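Local coordinates for protein hypoxanthine-guanine phosphoribosyltransferase (Thermus thermophilus, PDB 3ACD) that probably catalyses purine salvage, joining hypoxanthine or guanine to 5-phospho-alpha-D-ribose 1-diphosphate to give IMP or GMP and diphosphate, at residues A[31-45]-A[56-70]. Residues are numbered along the deposited sequence; the frame is centred on the assembly and turned at random.
Sequences ARDYQGKTPHLICVL and VRAIPLPLTMDFIAI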
ATOM      1  N   ALA A  31     -17.458  -4.418  -6.754  1.00 16.76           N
ATOM      2  CA  ALA A  31     -17.444  -4.919  -8.124  1.00 18.02           C
ATOM      3  C   ALA A  31     -18.867  -4.984  -8.679  1.00 19.34           C
ATOM      4  O   ALA A  31     -19.113  -4.633  -9.833  1.00 17.02           O
ATOM      5  CB  ALA A  31     -16.796  -6.297  -8.167  1.00 17.15           C
ATOM      6  N   ARG A  32     -19.798  -5.426  -7.842  1.00 19.78           N
ATOM      7  CA  ARG A  32     -21.199  -5.529  -8.240  1.00 22.82           C
ATOM      8  C   ARG A  32     -21.818  -4.147  -8.425  1.00 21.83           C
ATOM      9  O   ARG A  32     -22.468  -3.881  -9.436  1.00 21.43           O
ATOM     10  CB  ARG A  32     -21.998  -6.299  -7.184  1.00 26.68           C
ATOM     11  CG  ARG A  32     -23.495  -6.339  -7.458  1.00 34.54           C
ATOM     12  CD  ARG A  32     -24.270  -6.964  -6.310  1.00 42.52           C
ATOM     13  NE  ARG A  32     -23.913  -8.364  -6.096  1.00 49.32           N
ATOM     14  CZ  ARG A  32     -24.502  -9.156  -5.205  1.00 52.52           C
ATOM     15  NH1 ARG A  32     -25.480  -8.686  -4.442  1.00 53.73           N
ATOM     16  NH2 ARG A  32     -24.114 -10.418  -5.076  1.00 54.31           N
ATOM     17  N   ASP A  33     -21.613  -3.271  -7.443  1.00 20.21           N
ATOM     18  CA  ASP A  33     -22.162  -1.919  -7.496  1.00 19.23           C
ATOM     19  C   ASP A  33     -21.606  -1.099  -8.651  1.00 19.94           C
ATOM     20  O   ASP A  33     -22.303  -0.252  -9.209  1.00 18.91           O
ATOM     21  CB  ASP A  33     -21.886  -1.168  -6.187  1.00 18.77           C
ATOM     22  CG  ASP A  33     -22.656  -1.731  -5.008  1.00 20.60           C
ATOM     23  OD1 ASP A  33     -23.513  -2.617  -5.216  1.00 18.19           O
ATOM     24  OD2 ASP A  33     -22.408  -1.277  -3.869  1.00 17.77           O
ATOM     25  N   TYR A  34     -20.348  -1.348  -9.007  1.00 19.77           N
ATOM     26  CA  TYR A  34     -19.700  -0.600 -10.078  1.00 19.37           C
ATOM     27  C   TYR A  34     -19.580  -1.335 -11.403  1.00 19.96           C
ATOM     28  O   TYR A  34     -18.718  -1.009 -12.222  1.00 20.11           O
ATOM     29  CB  TYR A  34     -18.314  -0.142  -9.621  1.00 18.25           C
ATOM     30  CG  TYR A  34     -18.362   0.966  -8.598  1.00 16.78           C
ATOM     31  CD1 TYR A  34     -18.094   2.284  -8.961  1.00 15.36           C
ATOM     32  CD2 TYR A  34     -18.712   0.703  -7.274  1.00 16.40           C
ATOM     33  CE1 TYR A  34     -18.168   3.312  -8.033  1.00 13.80           C
ATOM     34  CE2 TYR A  34     -18.793   1.724  -6.338  1.00 15.40           C
ATOM     35  CZ  TYR A  34     -18.519   3.026  -6.724  1.00 14.99           C
ATOM     36  OH  TYR A  34     -18.600   4.042  -5.804  1.00 14.87           O
ATOM     37  N   GLN A  35     -20.438  -2.322 -11.625  1.00 20.64           N
ATOM     38  CA  GLN A  35     -20.396  -3.060 -12.879  1.00 23.79           C
ATOM     39  C   GLN A  35     -20.562  -2.070 -14.030  1.00 23.56           C
ATOM     40  O   GLN A  35     -21.394  -1.163 -13.964  1.00 23.08           O
ATOM     41  CB  GLN A  35     -21.511  -4.110 -12.916  1.00 26.94           C
ATOM     42  CG  GLN A  35     -22.910  -3.547 -12.724  1.00 33.68           C
ATOM     43  CD  GLN A  35     -23.971  -4.630 -12.648  1.00 38.60           C
ATOM     44  OE1 GLN A  35     -24.148  -5.411 -13.585  1.00 40.55           O
ATOM     45  NE2 GLN A  35     -24.684  -4.683 -11.527  1.00 40.55           N
ATOM     46  N   GLY A  36     -19.748  -2.234 -15.069  1.00 24.75           N
ATOM     47  CA  GLY A  36     -19.821  -1.356 -16.223  1.00 24.35           C
ATOM     48  C   GLY A  36     -19.158  -0.006 -16.017  1.00 25.12           C
ATOM     49  O   GLY A  36     -19.183   0.843 -16.907  1.00 24.06           O
ATOM     50  N   LYS A  37     -18.562   0.192 -14.844  1.00 23.80           N
ATOM     51  CA  LYS A  37     -17.901   1.452 -14.526  1.00 23.47           C
ATOM     52  C   LYS A  37     -16.402   1.236 -14.347  1.00 20.99           C
ATOM     53  O   LYS A  37     -15.933   0.103 -14.299  1.00 18.62           O
ATOM     54  CB  LYS A  37     -18.491   2.037 -13.239  1.00 26.35           C
ATOM     55  CG  LYS A  37     -20.011   2.011 -13.191  1.00 31.99           C
ATOM     56  CD  LYS A  37     -20.623   2.911 -14.249  1.00 34.88           C
ATOM     57  CE  LYS A  37     -20.584   4.364 -13.817  1.00 37.88           C
ATOM     58  NZ  LYS A  37     -21.441   4.579 -12.620  1.00 39.96           N
ATOM     59  N   THR A  38     -15.656   2.334 -14.267  1.00 20.91           N
ATOM     60  CA  THR A  38     -14.209   2.276 -14.072  1.00 20.06           C
ATOM     61  C   THR A  38     -13.914   3.225 -12.920  1.00 18.75           C
ATOM     62  O   THR A  38     -13.599   4.398 -13.121  1.00 18.59           O
ATOM     63  CB  THR A  38     -13.443   2.738 -15.333  1.00 23.12           C
ATOM     64  OG1 THR A  38     -13.677   4.132 -15.559  1.00 29.74           O
ATOM     65  CG2 THR A  38     -13.906   1.958 -16.546  1.00 20.93           C
ATOM     66  N   PRO A  39     -14.020   2.723 -11.684  1.00 16.56           N
ATOM     67  CA  PRO A  39     -13.768   3.561 -10.516  1.00 15.18           C
ATOM     68  C   PRO A  39     -12.326   4.008 -10.352  1.00 13.41           C
ATOM     69  O   PRO A  39     -11.400   3.427 -10.923  1.00 12.47           O
ATOM     70  CB  PRO A  39     -14.243   2.685  -9.362  1.00 15.15           C
ATOM     71  CG  PRO A  39     -13.892   1.322  -9.831  1.00 18.80           C
ATOM     72  CD  PRO A  39     -14.323   1.337 -11.282  1.00 15.81           C
ATOM     73  N   HIS A  40     -12.165   5.066  -9.572  1.00 13.14           N
ATOM     74  CA  HIS A  40     -10.866   5.630  -9.261  1.00 14.03           C
ATOM     75  C   HIS A  40     -10.773   5.580  -7.744  1.00 13.34           C
ATOM     76  O   HIS A  40     -11.479   6.312  -7.052  1.00 15.19           O
ATOM     77  CB  HIS A  40     -10.795   7.080  -9.745  1.00 13.76           C
ATOM     78  CG  HIS A  40      -9.490   7.750  -9.452  1.00 13.36           C
ATOM     79  ND1 HIS A  40      -8.285   7.268  -9.917  1.00 14.54           N
ATOM     80  CD2 HIS A  40      -9.202   8.871  -8.749  1.00 14.34           C
ATOM     81  CE1 HIS A  40      -7.311   8.062  -9.513  1.00 13.71           C
ATOM     82  NE2 HIS A  40      -7.841   9.042  -8.801  1.00 13.43           N
ATOM     83  N   LEU A  41      -9.918   4.705  -7.228  1.00 13.21           N
ATOM     84  CA  LEU A  41      -9.765   4.566  -5.785  1.00 13.71           C
ATOM     85  C   LEU A  41      -8.632   5.425  -5.237  1.00 13.26           C
ATOM     86  O   LEU A  41      -7.498   5.352  -5.702  1.00 12.00           O
ATOM     87  CB  LEU A  41      -9.527   3.099  -5.409  1.00 15.90           C
ATOM     88  CG  LEU A  41     -10.714   2.139  -5.535  1.00 16.70           C
ATOM     89  CD1 LEU A  41     -11.151   2.037  -6.986  1.00 17.79           C
ATOM     90  CD2 LEU A  41     -10.317   0.770  -5.009  1.00 20.54           C
ATOM     91  N   ILE A  42      -8.954   6.246  -4.243  1.00 11.46           N
ATOM     92  CA  ILE A  42      -7.961   7.116  -3.631  1.00 11.50           C
ATOM     93  C   ILE A  42      -7.631   6.629  -2.226  1.00 11.91           C
ATOM     94  O   ILE A  42      -8.467   6.681  -1.323  1.00 12.23           O
ATOM     95  CB  ILE A  42      -8.475   8.563  -3.551  1.00 11.47           C
ATOM     96  CG1 ILE A  42      -8.806   9.065  -4.960  1.00 12.42           C
ATOM     97  CG2 ILE A  42      -7.434   9.450  -2.867  1.00 12.04           C
ATOM     98  CD1 ILE A  42      -9.341  10.482  -4.999  1.00 16.74           C
ATOM     99  N   CYS A  43      -6.403   6.151  -2.058  1.00 11.12           N
ATOM    100  CA  CYS A  43      -5.935   5.649  -0.777  1.00 11.61           C
ATOM    101  C   CYS A  43      -5.429   6.779   0.113  1.00 11.42           C
ATOM    102  O   CYS A  43      -4.550   7.548  -0.281  1.00 12.43           O
ATOM    103  CB  CYS A  43      -4.812   4.635  -0.995  1.00 13.11           C
ATOM    104  SG  CYS A  43      -4.010   4.080   0.533  1.00 13.41           S
ATOM    105  N   VAL A  44      -5.995   6.884   1.312  1.00 11.10           N
ATOM    106  CA  VAL A  44      -5.566   7.908   2.252  1.00 13.32           C
ATOM    107  C   VAL A  44      -4.391   7.358   3.058  1.00 14.01           C
ATOM    108  O   VAL A  44      -4.561   6.509   3.935  1.00 12.66           O
ATOM    109  CB  VAL A  44      -6.711   8.319   3.213  1.00 14.36           C
ATOM    110  CG1 VAL A  44      -6.207   9.348   4.220  1.00 16.85           C
ATOM    111  CG2 VAL A  44      -7.873   8.905   2.416  1.00 16.80           C
ATOM    112  N   LEU A  45      -3.193   7.839   2.739  1.00 14.86           N
ATOM    113  CA  LEU A  45      -1.970   7.409   3.418  1.00 15.43           C
ATOM    114  C   LEU A  45      -1.867   8.058   4.798  1.00 15.84           C
ATOM    115  O   LEU A  45      -2.437   9.125   5.020  1.00 16.91           O
ATOM    116  CB  LEU A  45      -0.748   7.794   2.576  1.00 16.14           C
ATOM    117  CG  LEU A  45      -0.589   7.067   1.240  1.00 16.38           C
ATOM    118  CD1 LEU A  45       0.550   7.688   0.444  1.00 18.41           C
ATOM    119  CD2 LEU A  45      -0.324   5.591   1.500  1.00 18.20           C
ATOM    120  N   VAL A  56      -8.253  -3.738  -3.455  1.00 12.40           N
ATOM    121  CA  VAL A  56      -8.217  -3.664  -4.911  1.00 12.09           C
ATOM    122  C   VAL A  56      -8.063  -5.034  -5.566  1.00 13.42           C
ATOM    123  O   VAL A  56      -8.618  -5.278  -6.638  1.00 13.15           O
ATOM    124  CB  VAL A  56      -7.105  -2.700  -5.421  1.00 13.65           C
ATOM    125  CG1 VAL A  56      -7.360  -1.295  -4.878  1.00 10.91           C
ATOM    126  CG2 VAL A  56      -5.721  -3.200  -5.021  1.00 13.84           C
ATOM    127  N   ARG A  57      -7.337  -5.935  -4.913  1.00 13.52           N
ATOM    128  CA  ARG A  57      -7.147  -7.274  -5.454  1.00 13.74           C
ATOM    129  C   ARG A  57      -8.422  -8.107  -5.369  1.00 15.18           C
ATOM    130  O   ARG A  57      -8.463  -9.238  -5.858  1.00 13.57           O
ATOM    131  CB  ARG A  57      -6.003  -7.983  -4.729  1.00 14.09           C
ATOM    132  CG  ARG A  57      -4.629  -7.499  -5.178  1.00 14.78           C
ATOM    133  CD  ARG A  57      -3.511  -8.216  -4.450  1.00 12.92           C
ATOM    134  NE  ARG A  57      -3.355  -7.755  -3.071  1.00 12.31           N
ATOM    135  CZ  ARG A  57      -2.380  -8.163  -2.265  1.00 13.77           C
ATOM    136  NH1 ARG A  57      -1.487  -9.039  -2.710  1.00 13.61           N
ATOM    137  NH2 ARG A  57      -2.284  -7.689  -1.025  1.00 11.75           N
ATOM    138  N   ALA A  58      -9.458  -7.540  -4.752  1.00 14.55           N
ATOM    139  CA  ALA A  58     -10.746  -8.223  -4.627  1.00 15.94           C
ATOM    140  C   ALA A  58     -11.810  -7.495  -5.450  1.00 15.01           C
ATOM    141  O   ALA A  58     -13.006  -7.728  -5.283  1.00 14.98           O
ATOM    142  CB  ALA A  58     -11.170  -8.291  -3.163  1.00 16.06           C
ATOM    143  N   ILE A  59     -11.367  -6.608  -6.338  1.00 14.15           N
ATOM    144  CA  ILE A  59     -12.282  -5.865  -7.198  1.00 14.20           C
ATOM    145  C   ILE A  59     -11.927  -6.127  -8.661  1.00 15.75           C
ATOM    146  O   ILE A  59     -11.095  -5.428  -9.247  1.00 14.23           O
ATOM    147  CB  ILE A  59     -12.202  -4.345  -6.948  1.00 13.30           C
ATOM    148  CG1 ILE A  59     -12.549  -4.029  -5.491  1.00 13.86           C
ATOM    149  CG2 ILE A  59     -13.172  -3.615  -7.878  1.00 14.77           C
ATOM    150  CD1 ILE A  59     -12.340  -2.573  -5.124  1.00 12.53           C
ATOM    151  N   PRO A  60     -12.548  -7.148  -9.267  1.00 17.35           N
ATOM    152  CA  PRO A  60     -12.273  -7.474 -10.668  1.00 18.24           C
ATOM    153  C   PRO A  60     -12.980  -6.539 -11.646  1.00 20.00           C
ATOM    154  O   PRO A  60     -13.947  -6.920 -12.307  1.00 19.65           O
ATOM    155  CB  PRO A  60     -12.748  -8.923 -10.780  1.00 19.39           C
ATOM    156  CG  PRO A  60     -13.900  -8.959  -9.839  1.00 19.85           C
ATOM    157  CD  PRO A  60     -13.386  -8.187  -8.641  1.00 18.12           C
ATOM    158  N   LEU A  61     -12.475  -5.310 -11.723  1.00 19.48           N
ATOM    159  CA  LEU A  61     -12.996  -4.275 -12.610  1.00 18.99           C
ATOM    160  C   LEU A  61     -11.821  -3.423 -13.070  1.00 18.51           C
ATOM    161  O   LEU A  61     -10.777  -3.401 -12.419  1.00 16.41           O
ATOM    162  CB  LEU A  61     -13.968  -3.352 -11.869  1.00 19.38           C
ATOM    163  CG  LEU A  61     -15.356  -3.830 -11.453  1.00 20.71           C
ATOM    164  CD1 LEU A  61     -16.030  -2.740 -10.624  1.00 22.01           C
ATOM    165  CD2 LEU A  61     -16.180  -4.146 -12.691  1.00 20.39           C
ATOM    166  N   PRO A  62     -11.965  -2.726 -14.209  1.00 18.47           N
ATOM    167  CA  PRO A  62     -10.856  -1.883 -14.661  1.00 18.08           C
ATOM    168  C   PRO A  62     -10.931  -0.657 -13.759  1.00 18.31           C
ATOM    169  O   PRO A  62     -12.004  -0.078 -13.584  1.00 17.83           O
ATOM    170  CB  PRO A  62     -11.229  -1.572 -16.105  1.00 20.36           C
ATOM    171  CG  PRO A  62     -12.730  -1.508 -16.043  1.00 19.76           C
ATOM    172  CD  PRO A  62     -13.074  -2.707 -15.181  1.00 17.68           C
ATOM    173  N   LEU A  63      -9.812  -0.271 -13.164  1.00 15.62           N
ATOM    174  CA  LEU A  63      -9.828   0.875 -12.269  1.00 14.92           C
ATOM    175  C   LEU A  63      -8.467   1.532 -12.166  1.00 13.33           C
ATOM    176  O   LEU A  63      -7.449   0.927 -12.507  1.00 12.20           O
ATOM    177  CB  LEU A  63     -10.303   0.429 -10.880  1.00 15.24           C
ATOM    178  CG  LEU A  63      -9.536  -0.713 -10.193  1.00 17.69           C
ATOM    179  CD1 LEU A  63      -8.254  -0.185  -9.558  1.00 18.45           C
ATOM    180  CD2 LEU A  63     -10.422  -1.337  -9.116  1.00 15.74           C
ATOM    181  N   THR A  64      -8.463   2.778 -11.703  1.00 13.29           N
ATOM    182  CA  THR A  64      -7.231   3.533 -11.524  1.00 13.59           C
ATOM    183  C   THR A  64      -7.100   3.861 -10.044  1.00 13.48           C
ATOM    184  O   THR A  64      -8.056   3.703  -9.277  1.00 13.40           O
ATOM    185  CB  THR A  64      -7.233   4.843 -12.348  1.00 13.11           C
ATOM    186  OG1 THR A  64      -8.373   5.635 -11.996  1.00 13.58           O
ATOM    187  CG2 THR A  64      -7.278   4.530 -13.837  1.00 14.79           C
ATOM    188  N   MET A  65      -5.922   4.323  -9.641  1.00 12.46           N
ATOM    189  CA  MET A  65      -5.682   4.633  -8.239  1.00 13.44           C
ATOM    190  C   MET A  65      -4.832   5.877  -8.060  1.00 13.77           C
ATOM    191  O   MET A  65      -4.141   6.322  -8.978  1.00 12.68           O
ATOM    192  CB  MET A  65      -4.936   3.474  -7.558  1.00 14.69           C
ATOM    193  CG  MET A  65      -5.511   2.077  -7.773  1.00 16.40           C
ATOM    194  SD  MET A  65      -4.391   0.834  -7.043  1.00 17.34           S
ATOM    195  CE  MET A  65      -5.075  -0.699  -7.725  1.00 18.85           C
ATOM    196  N   ASP A  66      -4.885   6.424  -6.853  1.00 14.11           N
ATOM    197  CA  ASP A  66      -4.073   7.568  -6.491  1.00 15.83           C
ATOM    198  C   ASP A  66      -3.886   7.497  -4.979  1.00 16.72           C
ATOM    199  O   ASP A  66      -4.590   6.750  -4.288  1.00 13.21           O
ATOM    200  CB  ASP A  66      -4.737   8.889  -6.895  1.00 17.21           C
ATOM    201  CG  ASP A  66      -3.718   9.972  -7.201  1.00 19.83           C
ATOM    202  OD1 ASP A  66      -2.529   9.772  -6.870  1.00 17.37           O
ATOM    203  OD2 ASP A  66      -4.096  11.020  -7.767  1.00 22.58           O
ATOM    204  N   PHE A  67      -2.925   8.260  -4.475  1.00 16.91           N
ATOM    205  CA  PHE A  67      -2.623   8.280  -3.051  1.00 20.75           C
ATOM    206  C   PHE A  67      -2.542   9.719  -2.565  1.00 22.86           C
ATOM    207  O   PHE A  67      -2.006  10.586  -3.257  1.00 25.71           O
ATOM    208  CB  PHE A  67      -1.289   7.571  -2.799  1.00 19.87           C
ATOM    209  CG  PHE A  67      -1.310   6.109  -3.135  1.00 21.24           C
ATOM    210  CD1 PHE A  67      -1.543   5.158  -2.147  1.00 20.33           C
ATOM    211  CD2 PHE A  67      -1.142   5.683  -4.448  1.00 22.39           C
ATOM    212  CE1 PHE A  67      -1.611   3.803  -2.460  1.00 22.87           C
ATOM    213  CE2 PHE A  67      -1.208   4.328  -4.773  1.00 24.04           C
ATOM    214  CZ  PHE A  67      -1.444   3.388  -3.778  1.00 24.15           C
ATOM    215  N   ILE A  68      -3.085   9.969  -1.381  1.00 22.15           N
ATOM    216  CA  ILE A  68      -3.059  11.305  -0.801  1.00 22.92           C
ATOM    217  C   ILE A  68      -2.760  11.218   0.690  1.00 23.87           C
ATOM    218  O   ILE A  68      -3.076  10.224   1.338  1.00 20.40           O
ATOM    219  CB  ILE A  68      -4.411  12.020  -0.983  1.00 23.35           C
ATOM    220  CG1 ILE A  68      -5.518  11.207  -0.308  1.00 22.15           C
ATOM    221  CG2 ILE A  68      -4.700  12.216  -2.458  1.00 26.21           C
ATOM    222  CD1 ILE A  68      -6.880  11.849  -0.375  1.00 26.11           C
ATOM    223  N   ALA A  69      -2.142  12.261   1.228  1.00 27.49           N
ATOM    224  CA  ALA A  69      -1.825  12.307   2.650  1.00 30.33           C
ATOM    225  C   ALA A  69      -2.579  13.482   3.254  1.00 32.88           C
ATOM    226  O   ALA A  69      -2.518  14.597   2.738  1.00 32.00           O
ATOM    227  CB  ALA A  69      -0.326  12.474   2.852  1.00 30.79           C
ATOM    228  N   ILE A  70      -3.296  13.225   4.343  1.00 36.53           N
ATOM    229  CA  ILE A  70      -4.073  14.260   5.015  1.00 40.55           C
ATOM    230  C   ILE A  70      -3.848  14.185   6.526  1.00 42.86           C
ATOM    231  O   ILE A  70      -3.425  13.152   7.046  1.00 43.02           O
ATOM    232  CB  ILE A  70      -5.581  14.086   4.711  1.00 42.38           C
ATOM    233  CG1 ILE A  70      -6.386  15.221   5.345  1.00 43.11           C
ATOM    234  CG2 ILE A  70      -6.059  12.737   5.220  1.00 43.58           C
ATOM    235  CD1 ILE A  70      -6.096  16.579   4.751  1.00 44.05           C
TER
HETATM  236  O   HOH W   1      -6.620  11.441  -8.135  1.00 16.65           O
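His40 and Thr64 meet on one face of two parallel strands, and the imidazole can be followed outward atom by atom. His40 CB lies 3.6 Å from Thr64 OG1; CG, turned anti to the backbone N (chi1 179°), brings the ring alongside strand 64-70. His40 ND1 then makes a short hydrogen bond of 2.6 Å with Thr64 OG1, which lies at the ring edge and is also held by Arg96. His40 CE1 lies 3.6 Å from Met65 C, and His40 NE2 reaches Asp66 CB at 3.6 Å. A water in the ring plane, 2.8 Å from His40 NE2, donates to Asp66 OD2, which also accepts hydrogen bonds from the backbone N atoms of Arg90 and Leu91. A leucine here would probably leave Thr64 OG1 without its ring partner and break the water link to Asp66.

Beneath these side chains, six backbone hydrogen bonds, from Thr64 N to Pro39 O at one end to Leu45 N to Ile68 O at the other, join the parallel strands. Further along the same face, Ile42 CG2 packs 3.5 Å from Ile68 CD1. On the reverse face Leu41 CD2 meets Val56 CG1 at 3.6 Å, while Cys43 CB and SG lie obliquely against the Phe67 ring, itself edge-to-face with Phe49 of the second subunit. Strand 40-45, helix 49-56 and strand 64-70 thus form a beta-alpha-beta crossover, with strand 64-70 outermost within this chain, in the parallel sheet of the type I phosphoribosyltransferase fold.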